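Local atomic coordinates of split-Soret cytochrome c (Desulfovibrio desulfuricans, PDB entry 1H21), a protein that carries two c-type hemes and probably one [2Fe-2S] cluster per subunit, shares its hemes across a homodimer, and may take part in electron transfer for sulfate reduction. Residues V53-M56 / G57-Y60; A178-K181 / A182-I186. All coordinates share one frame; numbering follows the deposited sequence.

Contact 1: residues V53-M56 / G57-Y60; sequences VGLM and GEKY
With CG anti to the carbonyl carbon in both L55 (chi1 -66°) and E58 (chi1 -68°), the two side chains leave alpha-helix 44-60 about one turn apart and extend alongside each other in the same direction. L55 CD2 lies 3.6 Å from E58 OE1, a methyl resting against the carboxylate. The apolar branch also packs on E28 and V32 of helix 26-38. Both oxygens of E58 have firmer partners: OE2 bonds to Y50 OH, and OE1 makes a salt bridge to R9 of the second subunit; the same R9 packs on L55. This part of the helix therefore reaches the dimer partner. The i to i+4 bonds run in order from G57 N to V53 O, at 3.0 Å, through E58 to G54 and K59 to L55, to Y60 N and M56 O, at 2.9 Å. K59 carries its first methylenes past L55 O, and its NZ forms a salt bridge with E28. The Y60 ring is stacked with H22, and K59 CB sits above the outer part of one ring face. M56 CB stands 4.4 Å from Y60 CD1, and M56 O meets the rim of the ring close to the ring plane, 3.3 Å from that same CD1.

Contact 2: residues A178-K181 / A182-I186; sequences AAFK and AAEII
A178 O accepts the N-H of A182 at 2.9 Å, with an N-H...O angle of 159°, in the middle of the long alpha-helix 165-192. The same i to i+4 pattern continues with A183 N to A179 O, E184 N to F180 O and I185 N to K181 O, so four successive carbonyls are engaged. On one flank F180 and E184 meet one turn apart. CG anti to the backbone N (chi1 -177°) turns the F180 ring outward from the helix, and the extended E184 chain leans back toward the preceding turn to meet it. The carboxylate comes obliquely to the ring, the two planes 48° apart, with E184 OE2 3.4 Å from F180 CZ. K181 starts the same way as F180 but bends at its second torsion, and its chain passes across I185, with K181 CE 4.0 Å from I185 CD1. I185 CG1 packs against K181 O at 3.2 Å. The ammonium group has its main partner beyond this helix, a salt bridge to E111, and K181 makes a cation-pi contact with W115. At 4.2 Å from K181 NZ, E184 OE1 is too far for a salt bridge, though its opposite charge would probably still attract the ammonium weakly. Four helices pack around this segment, with E184 on a partly exposed side: F180 and A179 face helix 26-38, A178, A182 and I186 pack on helix 87-99, K181 and I185 meet helix 102-118, and A179, A182 and I186 touch helix 44-60.

How the contacts relate
Contact 1 and contact 2 are two-turn pieces of helices 44-60 and 165-192. Their centres are 15 Å apart and their nearest atoms about 5 Å, without touching. The helix of contact 1 itself packs on contact 2, through S51 on A179 and I52 on A182 and I186. Helix 26-38 meets L55 and K59 of contact 1 and A179 and F180 of contact 2, while T95 of helix 87-99 packs against V53 and I186. The centre of contact 2 is about 10 Å from the centre of the chain, that of contact 1 about 20 Å. The side chain of A178 is about 8 Å from those of C44 and C86, probable iron-sulfur cluster ligands; contact 1 lies away from the known sites.

Contact 1: residues V53-M56 / G57-Y60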
ATOM      1  N   VAL A  53      17.098   4.112  -2.679  1.00 36.51           N
ATOM      2  CA  VAL A  53      17.577   5.074  -1.692  1.00 31.11           C
ATOM      3  C   VAL A  53      18.749   4.499  -0.921  1.00 32.12           C
ATOM      4  O   VAL A  53      19.620   5.237  -0.464  1.00 35.13           O
ATOM      5  CB  VAL A  53      16.440   5.472  -0.732  1.00 29.08           C
ATOM      6  CG1 VAL A  53      16.930   6.436   0.331  1.00 27.82           C
ATOM      7  CG2 VAL A  53      15.281   6.081  -1.525  1.00 23.60           C
ATOM      8  N   GLY A  54      18.780   3.178  -0.798  1.00 33.53           N
ATOM      9  CA  GLY A  54      19.867   2.526  -0.087  1.00 35.29           C
ATOM     10  C   GLY A  54      21.169   2.657  -0.867  1.00 37.68           C
ATOM     11  O   GLY A  54      22.226   2.923  -0.283  1.00 39.39           O
ATOM     12  N   LEU A  55      21.102   2.457  -2.181  1.00 36.16           N
ATOM     13  CA  LEU A  55      22.290   2.588  -3.015  1.00 36.84           C
ATOM     14  C   LEU A  55      22.725   4.049  -3.122  1.00 36.60           C
ATOM     15  O   LEU A  55      23.912   4.331  -3.201  1.00 40.24           O
ATOM     16  CB  LEU A  55      22.080   1.970  -4.397  1.00 37.38           C
ATOM     17  CG  LEU A  55      21.894   0.453  -4.378  1.00 34.01           C
ATOM     18  CD1 LEU A  55      21.993  -0.023  -5.789  1.00 34.93           C
ATOM     19  CD2 LEU A  55      22.948  -0.226  -3.512  1.00 32.69           C
ATOM     20  N   MET A  56      21.777   4.981  -3.125  1.00 38.58           N
ATOM     21  CA  MET A  56      22.134   6.401  -3.154  1.00 40.58           C
ATOM     22  C   MET A  56      22.851   6.749  -1.834  1.00 43.41           C
ATOM     23  O   MET A  56      23.725   7.613  -1.803  1.00 46.04           O
ATOM     24  CB  MET A  56      20.896   7.300  -3.313  1.00 37.24           C
ATOM     25  CG  MET A  56      20.263   7.249  -4.677  1.00 35.51           C
ATOM     26  SD  MET A  56      19.143   8.618  -4.874  1.00 40.73           S
ATOM     27  CE  MET A  56      18.263   8.123  -6.386  1.00 31.33           C
ATOM     28  N   GLY A  57      22.483   6.069  -0.750  1.00 42.44           N
ATOM     29  CA  GLY A  57      23.114   6.320   0.535  1.00 44.64           C
ATOM     30  C   GLY A  57      24.556   5.833   0.585  1.00 46.49           C
ATOM     31  O   GLY A  57      25.426   6.534   1.109  1.00 48.76           O
ATOM     32  N   GLU A  58      24.800   4.624   0.077  1.00 47.10           N
ATOM     33  CA  GLU A  58      26.141   4.041   0.036  1.00 46.76           C
ATOM     34  C   GLU A  58      27.123   4.899  -0.784  1.00 48.01           C
ATOM     35  O   GLU A  58      28.281   5.071  -0.387  1.00 46.29           O
ATOM     36  CB  GLU A  58      26.091   2.633  -0.565  1.00 48.27           C
ATOM     37  CG  GLU A  58      25.375   1.590   0.288  1.00 50.87           C
ATOM     38  CD  GLU A  58      25.350   0.200  -0.368  1.00 52.01           C
ATOM     39  OE1 GLU A  58      25.915   0.024  -1.479  1.00 53.88           O
ATOM     40  OE2 GLU A  58      24.761  -0.731   0.225  1.00 51.40           O
ATOM     41  N   LYS A  59      26.650   5.435  -1.912  1.00 48.08           N
ATOM     42  CA  LYS A  59      27.469   6.258  -2.804  1.00 48.89           C
ATOM     43  C   LYS A  59      27.566   7.753  -2.444  1.00 50.09           C
ATOM     44  O   LYS A  59      28.635   8.358  -2.547  1.00 54.94           O
ATOM     45  CB  LYS A  59      26.976   6.117  -4.261  1.00 48.11           C
ATOM     46  CG  LYS A  59      27.091   4.697  -4.862  1.00 47.25           C
ATOM     47  CD  LYS A  59      26.336   4.604  -6.207  1.00 47.42           C
ATOM     48  CE  LYS A  59      26.512   3.249  -6.921  1.00 48.39           C
ATOM     49  NZ  LYS A  59      26.308   2.085  -6.014  1.00 48.25           N
ATOM     50  N   TYR A  60      26.468   8.358  -2.019  1.00 47.40           N
ATOM     51  CA  TYR A  60      26.490   9.786  -1.719  1.00 44.22           C
ATOM     52  C   TYR A  60      26.202  10.190  -0.279  1.00 43.45           C
ATOM     53  O   TYR A  60      25.978  11.379  -0.014  1.00 42.50           O
ATOM     54  CB  TYR A  60      25.519  10.538  -2.636  1.00 46.06           C
ATOM     55  CG  TYR A  60      25.557  10.108  -4.085  1.00 50.08           C
ATOM     56  CD1 TYR A  60      24.645   9.174  -4.582  1.00 50.37           C
ATOM     57  CD2 TYR A  60      26.487  10.643  -4.963  1.00 52.31           C
ATOM     58  CE1 TYR A  60      24.658   8.780  -5.926  1.00 50.49           C
ATOM     59  CE2 TYR A  60      26.510  10.258  -6.317  1.00 54.41           C
ATOM     60  CZ  TYR A  60      25.591   9.324  -6.786  1.00 54.15           C
ATOM     61  OH  TYR A  60      25.608   8.914  -8.108  1.00 54.22           O
TER

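Contact 2: residues A178-K181 / A182-I186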
ATOM      1  N   ALA A 178      10.826  -4.858 -10.679  1.00 35.78           N
ATOM      2  CA  ALA A 178      10.183  -3.597 -10.307  1.00 33.21           C
ATOM      3  C   ALA A 178      11.232  -2.545  -9.973  1.00 32.21           C
ATOM      4  O   ALA A 178      11.061  -1.360 -10.285  1.00 29.60           O
ATOM      5  CB  ALA A 178       9.267  -3.813  -9.139  1.00 37.78           C
ATOM      6  N   ALA A 179      12.309  -2.994  -9.329  1.00 32.47           N
ATOM      7  CA  ALA A 179      13.431  -2.133  -8.968  1.00 31.55           C
ATOM      8  C   ALA A 179      14.061  -1.623 -10.270  1.00 36.19           C
ATOM      9  O   ALA A 179      14.286  -0.420 -10.436  1.00 38.80           O
ATOM     10  CB  ALA A 179      14.455  -2.926  -8.175  1.00 25.26           C
ATOM     11  N   PHE A 180      14.280  -2.542 -11.211  1.00 35.54           N
ATOM     12  CA  PHE A 180      14.863  -2.229 -12.507  1.00 32.63           C
ATOM     13  C   PHE A 180      14.019  -1.200 -13.241  1.00 34.01           C
ATOM     14  O   PHE A 180      14.517  -0.158 -13.680  1.00 40.88           O
ATOM     15  CB  PHE A 180      14.961  -3.511 -13.330  1.00 39.32           C
ATOM     16  CG  PHE A 180      15.618  -3.331 -14.667  1.00 40.53           C
ATOM     17  CD1 PHE A 180      16.983  -3.558 -14.822  1.00 41.11           C
ATOM     18  CD2 PHE A 180      14.880  -2.912 -15.770  1.00 40.94           C
ATOM     19  CE1 PHE A 180      17.605  -3.357 -16.071  1.00 40.70           C
ATOM     20  CE2 PHE A 180      15.493  -2.710 -17.015  1.00 41.62           C
ATOM     21  CZ  PHE A 180      16.856  -2.931 -17.168  1.00 36.45           C
ATOM     22  N   LYS A 181      12.727  -1.474 -13.354  1.00 34.91           N
ATOM     23  CA  LYS A 181      11.816  -0.564 -14.045  1.00 32.71           C
ATOM     24  C   LYS A 181      11.729   0.811 -13.377  1.00 32.51           C
ATOM     25  O   LYS A 181      11.734   1.846 -14.046  1.00 30.40           O
ATOM     26  CB  LYS A 181      10.422  -1.184 -14.129  1.00 31.75           C
ATOM     27  CG  LYS A 181       9.412  -0.297 -14.829  1.00 31.93           C
ATOM     28  CD  LYS A 181       9.894   0.044 -16.224  1.00 32.26           C
ATOM     29  CE  LYS A 181       8.896   0.906 -16.977  1.00 32.76           C
ATOM     30  NZ  LYS A 181       9.358   1.158 -18.365  1.00 38.01           N
ATOM     31  N   ALA A 182      11.613   0.819 -12.054  1.00 34.91           N
ATOM     32  CA  ALA A 182      11.514   2.070 -11.305  1.00 35.67           C
ATOM     33  C   ALA A 182      12.772   2.892 -11.538  1.00 34.09           C
ATOM     34  O   ALA A 182      12.703   4.123 -11.683  1.00 31.55           O
ATOM     35  CB  ALA A 182      11.325   1.795  -9.789  1.00 33.10           C
ATOM     36  N   ALA A 183      13.913   2.197 -11.556  1.00 32.92           N
ATOM     37  CA  ALA A 183      15.204   2.836 -11.774  1.00 33.26           C
ATOM     38  C   ALA A 183      15.170   3.538 -13.130  1.00 34.19           C
ATOM     39  O   ALA A 183      15.437   4.736 -13.211  1.00 35.06           O
ATOM     40  CB  ALA A 183      16.335   1.810 -11.718  1.00 31.26           C
ATOM     41  N   GLU A 184      14.737   2.832 -14.174  1.00 32.73           N
ATOM     42  CA  GLU A 184      14.666   3.446 -15.496  1.00 33.23           C
ATOM     43  C   GLU A 184      13.775   4.673 -15.514  1.00 33.74           C
ATOM     44  O   GLU A 184      14.091   5.675 -16.147  1.00 39.69           O
ATOM     45  CB  GLU A 184      14.162   2.456 -16.521  1.00 35.95           C
ATOM     46  CG  GLU A 184      15.064   1.260 -16.709  1.00 39.69           C
ATOM     47  CD  GLU A 184      14.705   0.479 -17.954  1.00 45.80           C
ATOM     48  OE1 GLU A 184      13.517   0.502 -18.359  1.00 50.65           O
ATOM     49  OE2 GLU A 184      15.613  -0.140 -18.547  1.00 51.46           O
ATOM     50  N   ILE A 185      12.656   4.594 -14.818  1.00 34.72           N
ATOM     51  CA  ILE A 185      11.726   5.709 -14.742  1.00 32.94           C
ATOM     52  C   ILE A 185      12.391   6.898 -14.032  1.00 30.72           C
ATOM     53  O   ILE A 185      12.251   8.052 -14.463  1.00 27.57           O
ATOM     54  CB  ILE A 185      10.447   5.291 -13.973  1.00 31.24           C
ATOM     55  CG1 ILE A 185       9.707   4.217 -14.761  1.00 32.43           C
ATOM     56  CG2 ILE A 185       9.532   6.489 -13.761  1.00 34.65           C
ATOM     57  CD1 ILE A 185       8.591   3.554 -13.988  1.00 35.50           C
ATOM     58  N   ILE A 186      13.101   6.624 -12.942  1.00 28.68           N
ATOM     59  CA  ILE A 186      13.755   7.707 -12.218  1.00 34.29           C
ATOM     60  C   ILE A 186      14.732   8.402 -13.168  1.00 37.61           C
ATOM     61  O   ILE A 186      14.681   9.625 -13.331  1.00 37.71           O
ATOM     62  CB  ILE A 186      14.492   7.211 -10.951  1.00 33.68           C
ATOM     63  CG1 ILE A 186      13.471   6.917  -9.835  1.00 31.68           C
ATOM     64  CG2 ILE A 186      15.534   8.250 -10.493  1.00 23.84           C
ATOM     65  CD1 ILE A 186      14.035   6.081  -8.681  1.00 32.36           C
TER